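Local coordinates for protein thin, isoform D (PDB 6XG7) that probably acts as a zinc-binding ubiquitin-protein transferase in fly muscle, its NHL-repeat region forming a beta-propeller for binding other proteins, at residues A[237-250]-A[283-295]. Residues are numbered along the deposited sequence; the frame is centred on the assembly and turned at random.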
ATOM      1  N   ARG A 237       6.312  -6.142  -1.524  1.00 10.63           N
ATOM      2  CA  ARG A 237       5.507  -5.049  -2.070  1.00 10.75           C
ATOM      3  C   ARG A 237       4.633  -4.460  -0.965  1.00  9.72           C
ATOM      4  O   ARG A 237       5.139  -3.737  -0.108  1.00 10.83           O
ATOM      5  CB  ARG A 237       4.722  -5.522  -3.310  1.00 13.36           C
ATOM      6  CG  ARG A 237       5.620  -5.825  -4.494  1.00 18.08           C
ATOM      7  CD  ARG A 237       5.459  -4.787  -5.568  1.00 23.18           C
ATOM      8  NE  ARG A 237       6.577  -4.830  -6.495  1.00 27.01           N
ATOM      9  CZ  ARG A 237       6.536  -4.398  -7.746  1.00 29.28           C
ATOM     10  NH1 ARG A 237       5.413  -3.884  -8.254  1.00 28.94           N
ATOM     11  NH2 ARG A 237       7.625  -4.484  -8.489  1.00 30.10           N
ATOM     12  N   GLY A 238       3.335  -4.737  -0.968  1.00  9.90           N
ATOM     13  CA  GLY A 238       2.451  -4.088  -0.015  1.00  9.42           C
ATOM     14  C   GLY A 238       2.864  -4.304   1.431  1.00  9.14           C
ATOM     15  O   GLY A 238       3.360  -5.364   1.815  1.00 10.68           O
ATOM     16  N   VAL A 239       2.654  -3.269   2.235  1.00  8.83           N
ATOM     17  CA  VAL A 239       2.815  -3.357   3.677  0.63  9.23           C
ATOM     18  C   VAL A 239       1.630  -2.679   4.348  1.00  9.66           C
ATOM     19  O   VAL A 239       1.077  -1.696   3.844  1.00 11.28           O
ATOM     20  CB  VAL A 239       4.137  -2.762   4.210  0.63 11.35           C
ATOM     21  CG1 VAL A 239       5.318  -3.572   3.776  0.63 12.56           C
ATOM     22  CG2 VAL A 239       4.298  -1.304   3.812  0.63  9.04           C
ATOM     23  N   ALA A 240       1.245  -3.211   5.506  1.00 10.14           N
ATOM     24  CA  ALA A 240       0.188  -2.613   6.302  1.00  9.73           C
ATOM     25  C   ALA A 240       0.509  -2.845   7.767  1.00  9.43           C
ATOM     26  O   ALA A 240       1.314  -3.713   8.118  1.00 10.78           O
ATOM     27  CB  ALA A 240      -1.182  -3.218   5.979  1.00 11.12           C
ATOM     28  N   VAL A 241      -0.126  -2.061   8.624  1.00 11.36           N
ATOM     29  CA  VAL A 241       0.048  -2.176  10.065  1.00 11.89           C
ATOM     30  C   VAL A 241      -1.323  -2.056  10.715  1.00 13.11           C
ATOM     31  O   VAL A 241      -2.148  -1.246  10.282  1.00 14.58           O
ATOM     32  CB  VAL A 241       1.044  -1.103  10.571  1.00 13.00           C
ATOM     33  CG1 VAL A 241       0.484   0.313  10.417  1.00 15.06           C
ATOM     34  CG2 VAL A 241       1.468  -1.381  11.998  1.00 13.85           C
ATOM     35  N   ASP A 242      -1.583  -2.870  11.751  1.00 12.31           N
ATOM     36  CA  ASP A 242      -2.837  -2.770  12.486  1.00 12.13           C
ATOM     37  C   ASP A 242      -2.673  -1.821  13.675  1.00 13.03           C
ATOM     38  O   ASP A 242      -1.625  -1.209  13.878  1.00 13.19           O
ATOM     39  CB  ASP A 242      -3.408  -4.141  12.850  1.00 13.41           C
ATOM     40  CG  ASP A 242      -2.788  -4.765  14.075  1.00 12.92           C
ATOM     41  OD1 ASP A 242      -1.898  -4.183  14.735  1.00 13.05           O
ATOM     42  OD2 ASP A 242      -3.219  -5.898  14.391  1.00 15.03           O
ATOM     43  N   ASP A 243      -3.738  -1.660  14.451  1.00 13.91           N
ATOM     44  CA  ASP A 243      -3.737  -0.646  15.498  1.00 15.26           C
ATOM     45  C   ASP A 243      -2.776  -0.947  16.635  1.00 14.08           C
ATOM     46  O   ASP A 243      -2.406  -0.028  17.363  1.00 14.90           O
ATOM     47  CB  ASP A 243      -5.146  -0.462  16.048  1.00 18.53           C
ATOM     48  CG  ASP A 243      -6.023   0.343  15.115  1.00 25.36           C
ATOM     49  OD1 ASP A 243      -5.496   1.237  14.413  1.00 27.37           O
ATOM     50  OD2 ASP A 243      -7.234   0.079  15.069  1.00 30.09           O
ATOM     51  N   GLN A 244      -2.357  -2.192  16.802  1.00 13.67           N
ATOM     52  CA  GLN A 244      -1.394  -2.546  17.831  1.00 13.43           C
ATOM     53  C   GLN A 244       0.023  -2.665  17.306  1.00 13.81           C
ATOM     54  O   GLN A 244       0.942  -2.917  18.089  1.00 15.44           O
ATOM     55  CB  GLN A 244      -1.794  -3.851  18.506  1.00 14.98           C
ATOM     56  CG  GLN A 244      -3.092  -3.713  19.277  1.00 16.71           C
ATOM     57  CD  GLN A 244      -3.519  -5.006  19.895  1.00 20.90           C
ATOM     58  OE1 GLN A 244      -4.198  -5.812  19.261  1.00 25.49           O
ATOM     59  NE2 GLN A 244      -3.110  -5.234  21.132  1.00 21.40           N
ATOM     60  N   GLY A 245       0.221  -2.517  16.008  1.00 12.36           N
ATOM     61  CA  GLY A 245       1.548  -2.564  15.453  1.00 12.67           C
ATOM     62  C   GLY A 245       1.930  -3.844  14.751  1.00 12.19           C
ATOM     63  O   GLY A 245       3.069  -3.947  14.293  1.00 12.58           O
ATOM     64  N   TYR A 246       1.027  -4.817  14.636  1.00 10.91           N
ATOM     65  CA  TYR A 246       1.322  -5.990  13.817  1.00 10.30           C
ATOM     66  C   TYR A 246       1.540  -5.527  12.381  1.00 10.42           C
ATOM     67  O   TYR A 246       0.856  -4.623  11.894  1.00 11.02           O
ATOM     68  CB  TYR A 246       0.185  -7.017  13.874  1.00 11.12           C
ATOM     69  CG  TYR A 246       0.065  -7.764  15.187  1.00 12.16           C
ATOM     70  CD1 TYR A 246      -0.696  -7.258  16.226  1.00 12.06           C
ATOM     71  CD2 TYR A 246       0.699  -8.979  15.385  1.00 13.61           C
ATOM     72  CE1 TYR A 246      -0.816  -7.937  17.432  1.00 13.53           C
ATOM     73  CE2 TYR A 246       0.594  -9.650  16.584  1.00 14.38           C
ATOM     74  CZ  TYR A 246      -0.169  -9.126  17.605  1.00 14.04           C
ATOM     75  OH  TYR A 246      -0.286  -9.802  18.800  1.00 17.01           O
ATOM     76  N   ILE A 247       2.502  -6.153  11.708  1.00 10.77           N
ATOM     77  CA  ILE A 247       2.941  -5.755  10.374  1.00 10.15           C
ATOM     78  C   ILE A 247       2.632  -6.873   9.387  1.00 10.16           C
ATOM     79  O   ILE A 247       2.914  -8.046   9.660  1.00 11.03           O
ATOM     80  CB  ILE A 247       4.443  -5.419  10.348  1.00 11.94           C
ATOM     81  CG1 ILE A 247       4.752  -4.269  11.312  1.00 14.73           C
ATOM     82  CG2 ILE A 247       4.897  -5.046   8.949  1.00 12.10           C
ATOM     83  CD1 ILE A 247       6.244  -4.026  11.541  1.00 18.59           C
ATOM     84  N   PHE A 248       2.061  -6.498   8.245  1.00 10.59           N
ATOM     85  CA  PHE A 248       1.633  -7.414   7.202  1.00 10.84           C
ATOM     86  C   PHE A 248       2.411  -7.075   5.947  1.00 10.61           C
ATOM     87  O   PHE A 248       2.452  -5.912   5.543  1.00 11.61           O
ATOM     88  CB  PHE A 248       0.139  -7.259   6.937  1.00 11.45           C
ATOM     89  CG  PHE A 248      -0.693  -7.431   8.168  1.00 11.84           C
ATOM     90  CD1 PHE A 248      -0.824  -6.392   9.068  1.00 13.40           C
ATOM     91  CD2 PHE A 248      -1.263  -8.648   8.480  1.00 13.02           C
ATOM     92  CE1 PHE A 248      -1.546  -6.546  10.215  1.00 15.17           C
ATOM     93  CE2 PHE A 248      -1.988  -8.809   9.633  1.00 14.45           C
ATOM     94  CZ  PHE A 248      -2.117  -7.753  10.507  1.00 14.91           C
ATOM     95  N   VAL A 249       3.030  -8.083   5.340  1.00 10.02           N
ATOM     96  CA  VAL A 249       3.865  -7.868   4.166  1.00 10.14           C
ATOM     97  C   VAL A 249       3.391  -8.775   3.043  1.00  9.50           C
ATOM     98  O   VAL A 249       3.305  -9.999   3.217  1.00 10.11           O
ATOM     99  CB  VAL A 249       5.358  -8.125   4.452  1.00  9.93           C
ATOM    100  CG1 VAL A 249       6.184  -7.868   3.219  1.00 11.48           C
ATOM    101  CG2 VAL A 249       5.863  -7.248   5.592  1.00 12.47           C
ATOM    102  N   ALA A 250       3.154  -8.173   1.880  1.00  9.90           N
ATOM    103  CA  ALA A 250       2.929  -8.912   0.646  1.00 10.35           C
ATOM    104  C   ALA A 250       4.292  -9.273   0.065  1.00 10.35           C
ATOM    105  O   ALA A 250       4.949  -8.446  -0.574  1.00 11.76           O
ATOM    106  CB  ALA A 250       2.100  -8.071  -0.309  1.00 11.42           C
ATOM    107  N   LEU A 283       1.609 -10.220  -6.125  1.00 14.45           N
ATOM    108  CA  LEU A 283       1.045  -9.402  -5.060  1.00 12.17           C
ATOM    109  C   LEU A 283       1.458  -7.942  -5.175  1.00 12.30           C
ATOM    110  O   LEU A 283       2.606  -7.619  -5.511  1.00 13.56           O
ATOM    111  CB  LEU A 283       1.534  -9.918  -3.714  1.00 13.63           C
ATOM    112  CG  LEU A 283       1.004 -11.286  -3.295  1.00 14.65           C
ATOM    113  CD1 LEU A 283       1.615 -11.734  -1.968  1.00 17.38           C
ATOM    114  CD2 LEU A 283      -0.517 -11.278  -3.223  1.00 17.70           C
ATOM    115  N   GLU A 284       0.518  -7.057  -4.836  1.00 11.35           N
ATOM    116  CA  GLU A 284       0.757  -5.624  -4.764  1.00 11.24           C
ATOM    117  C   GLU A 284       0.364  -5.134  -3.373  1.00 10.43           C
ATOM    118  O   GLU A 284       1.020  -5.485  -2.392  1.00 10.30           O
ATOM    119  CB  GLU A 284       0.007  -4.927  -5.899  1.00 11.84           C
ATOM    120  CG  GLU A 284       0.615  -5.179  -7.269  1.00 13.26           C
ATOM    121  CD  GLU A 284       1.853  -4.333  -7.545  1.00 16.76           C
ATOM    122  OE1 GLU A 284       2.287  -3.537  -6.684  1.00 16.99           O
ATOM    123  OE2 GLU A 284       2.403  -4.458  -8.660  1.00 19.37           O
ATOM    124  N   GLY A 285      -0.699  -4.342  -3.268  1.00 10.60           N
ATOM    125  CA  GLY A 285      -1.072  -3.765  -1.995  1.00 10.48           C
ATOM    126  C   GLY A 285      -1.658  -4.772  -1.014  1.00  9.75           C
ATOM    127  O   GLY A 285      -2.161  -5.844  -1.373  1.00 10.76           O
ATOM    128  N   VAL A 286      -1.617  -4.389   0.265  1.00  9.82           N
ATOM    129  CA  VAL A 286      -2.215  -5.155   1.350  1.00 10.60           C
ATOM    130  C   VAL A 286      -2.833  -4.146   2.305  1.00 10.70           C
ATOM    131  O   VAL A 286      -2.375  -3.004   2.408  1.00 11.86           O
ATOM    132  CB  VAL A 286      -1.179  -6.076   2.043  1.00 12.59           C
ATOM    133  CG1 VAL A 286      -0.130  -5.276   2.738  1.00 13.46           C
ATOM    134  CG2 VAL A 286      -1.836  -7.069   3.000  1.00 15.58           C
ATOM    135  N   ALA A 287      -3.905  -4.555   2.979  1.00 10.57           N
ATOM    136  CA  ALA A 287      -4.566  -3.701   3.959  1.00 11.21           C
ATOM    137  C   ALA A 287      -5.249  -4.584   5.000  1.00 12.17           C
ATOM    138  O   ALA A 287      -5.403  -5.789   4.806  1.00 12.26           O
ATOM    139  CB  ALA A 287      -5.571  -2.747   3.280  1.00 11.95           C
ATOM    140  N   ILE A 288      -5.651  -3.971   6.113  1.00 14.15           N
ATOM    141  CA  ILE A 288      -6.211  -4.693   7.256  1.00 15.20           C
ATOM    142  C   ILE A 288      -7.482  -3.986   7.728  1.00 16.06           C
ATOM    143  O   ILE A 288      -7.471  -2.779   7.988  1.00 17.10           O
ATOM    144  CB  ILE A 288      -5.153  -4.856   8.377  1.00 19.66           C
ATOM    145  CG1 ILE A 288      -5.663  -5.662   9.568  1.00 21.24           C
ATOM    146  CG2 ILE A 288      -4.605  -3.532   8.852  1.00 22.54           C
ATOM    147  CD1 ILE A 288      -5.865  -7.103   9.275  1.00 22.29           C
ATOM    148  N   MET A 289      -8.588  -4.732   7.792  1.00 14.87           N
ATOM    149  CA  MET A 289      -9.842  -4.197   8.313  1.00 15.24           C
ATOM    150  C   MET A 289      -9.807  -4.172   9.836  1.00 16.27           C
ATOM    151  O   MET A 289      -8.984  -4.824  10.478  1.00 15.66           O
ATOM    152  CB  MET A 289     -11.032  -5.072   7.909  1.00 14.29           C
ATOM    153  CG  MET A 289     -11.458  -5.011   6.445  1.00 16.91           C
ATOM    154  SD  MET A 289     -12.897  -6.055   6.111  1.00 16.13           S
ATOM    155  CE  MET A 289     -13.122  -5.828   4.364  1.00 16.37           C
ATOM    156  N   SER A 290     -10.764  -3.450  10.417  1.00 17.48           N
ATOM    157  CA  SER A 290     -10.812  -3.297  11.867  1.00 18.53           C
ATOM    158  C   SER A 290     -11.066  -4.612  12.583  1.00 18.46           C
ATOM    159  O   SER A 290     -10.771  -4.716  13.776  1.00 21.49           O
ATOM    160  CB  SER A 290     -11.896  -2.287  12.254  1.00 20.55           C
ATOM    161  OG  SER A 290     -13.190  -2.795  11.973  1.00 22.05           O
ATOM    162  N   ASN A 291     -11.620  -5.610  11.905  1.00 18.75           N
ATOM    163  CA  ASN A 291     -11.900  -6.908  12.509  1.00 19.48           C
ATOM    164  C   ASN A 291     -10.794  -7.922  12.249  1.00 20.16           C
ATOM    165  O   ASN A 291     -10.955  -9.108  12.570  1.00 21.29           O
ATOM    166  CB  ASN A 291     -13.227  -7.449  11.979  1.00 20.78           C
ATOM    167  CG  ASN A 291     -13.239  -7.565  10.466  1.00 21.27           C
ATOM    168  OD1 ASN A 291     -12.193  -7.559   9.816  1.00 19.18           O
ATOM    169  ND2 ASN A 291     -14.425  -7.680   9.900  1.00 23.40           N
ATOM    170  N   GLY A 292      -9.683  -7.493  11.665  1.00 18.05           N
ATOM    171  CA  GLY A 292      -8.583  -8.387  11.401  1.00 17.18           C
ATOM    172  C   GLY A 292      -8.620  -9.083  10.056  1.00 15.30           C
ATOM    173  O   GLY A 292      -7.725  -9.876   9.773  1.00 16.18           O
ATOM    174  N   ASN A 293      -9.605  -8.796   9.206  1.00 13.10           N
ATOM    175  CA  ASN A 293      -9.595  -9.353   7.859  1.00 12.62           C
ATOM    176  C   ASN A 293      -8.462  -8.701   7.072  1.00 11.73           C
ATOM    177  O   ASN A 293      -8.352  -7.469   7.038  1.00 13.39           O
ATOM    178  CB  ASN A 293     -10.933  -9.103   7.168  1.00 13.13           C
ATOM    179  CG  ASN A 293     -12.052  -9.982   7.702  1.00 15.12           C
ATOM    180  OD1 ASN A 293     -11.851 -10.839   8.562  1.00 16.38           O
ATOM    181  ND2 ASN A 293     -13.245  -9.750   7.202  1.00 15.97           N
ATOM    182  N   ILE A 294      -7.635  -9.529   6.429  1.00 11.30           N
ATOM    183  CA  ILE A 294      -6.497  -9.082   5.639  1.00 11.17           C
ATOM    184  C   ILE A 294      -6.934  -9.061   4.180  1.00 11.95           C
ATOM    185  O   ILE A 294      -7.460 -10.058   3.669  1.00 13.86           O
ATOM    186  CB  ILE A 294      -5.303 -10.033   5.822  1.00 11.76           C
ATOM    187  CG1 ILE A 294      -4.879 -10.104   7.282  1.00 12.66           C
ATOM    188  CG2 ILE A 294      -4.127  -9.591   4.948  1.00 12.45           C
ATOM    189  CD1 ILE A 294      -3.922 -11.254   7.552  1.00 14.06           C
ATOM    190  N   LEU A 295      -6.712  -7.933   3.510  1.00 11.97           N
ATOM    191  CA  LEU A 295      -7.055  -7.739   2.109  1.00 12.34           C
ATOM    192  C   LEU A 295      -5.761  -7.720   1.311  1.00  9.73           C
ATOM    193  O   LEU A 295      -4.812  -7.035   1.696  1.00 10.16           O
ATOM    194  CB  LEU A 295      -7.746  -6.387   1.879  1.00 18.17           C
ATOM    195  CG  LEU A 295      -8.937  -5.883   2.654  1.00 23.28           C
ATOM    196  CD1 LEU A 295      -8.671  -5.852   4.099  1.00 23.06           C
ATOM    197  CD2 LEU A 295      -9.249  -4.490   2.139  1.00 25.13           C
TER
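R237 and E284 run side by side at one end of the innermost strands of two neighbouring blades, their charged ends turned the same way. Their salt bridge joins NH1 of R237 to OE2 of E284 at 3.1 Å, with the guanidinium and carboxylate planes 67° apart; OE2 lies oblique to the guanidinium and OE1 at its edge. The E284 chain bends at chi2 (-78°), which brings a carboxylate whose CB points away from 237-250 back to the arginine. R49 and R299 also form salt bridges to OE2, and Y191 hydrogen-bonds OE1; this buried carboxylate thus gathers three arginines. Replacing R237 by alanine would probably leave E284 with one charge partner fewer and thin the cover over L283 O, against which CG of R237 rests at 3.7 Å.

Just beyond, G238 N gives a weak, bent hydrogen bond to E284 O (2.8 Å), and the two chains come close enough that a CB on G238 would clash with that oxygen. V286 then wedges CG1 under the peptide of G238 and V239, 3.4 Å from G238 C; chi1 of 66° sets this methyl between its own backbone N and carbonyl carbon. CB of A240 packs on the same V286 methyl, 4.0 Å from CG1. A250 packs its CB on CB of L283.

Toward the other end of the strands, the F248 ring is met obliquely by two isoleucine tips: CD1 of I294 lies 3.7 Å from CE2, and CD1 of I288 touches CZ with its side chain crossing at about a right angle. CG2 of I288 settles instead against V241 O. Y25 of helix 21-26 adds an edge-to-face contact to F248. Strands 239-241 and 283-288 run nearly parallel as corresponding inner strands of successive blades, a largely apolar packing of one blade on the next, closed at one end by the R237-E284 salt bridge, in the NHL-repeat beta-propeller.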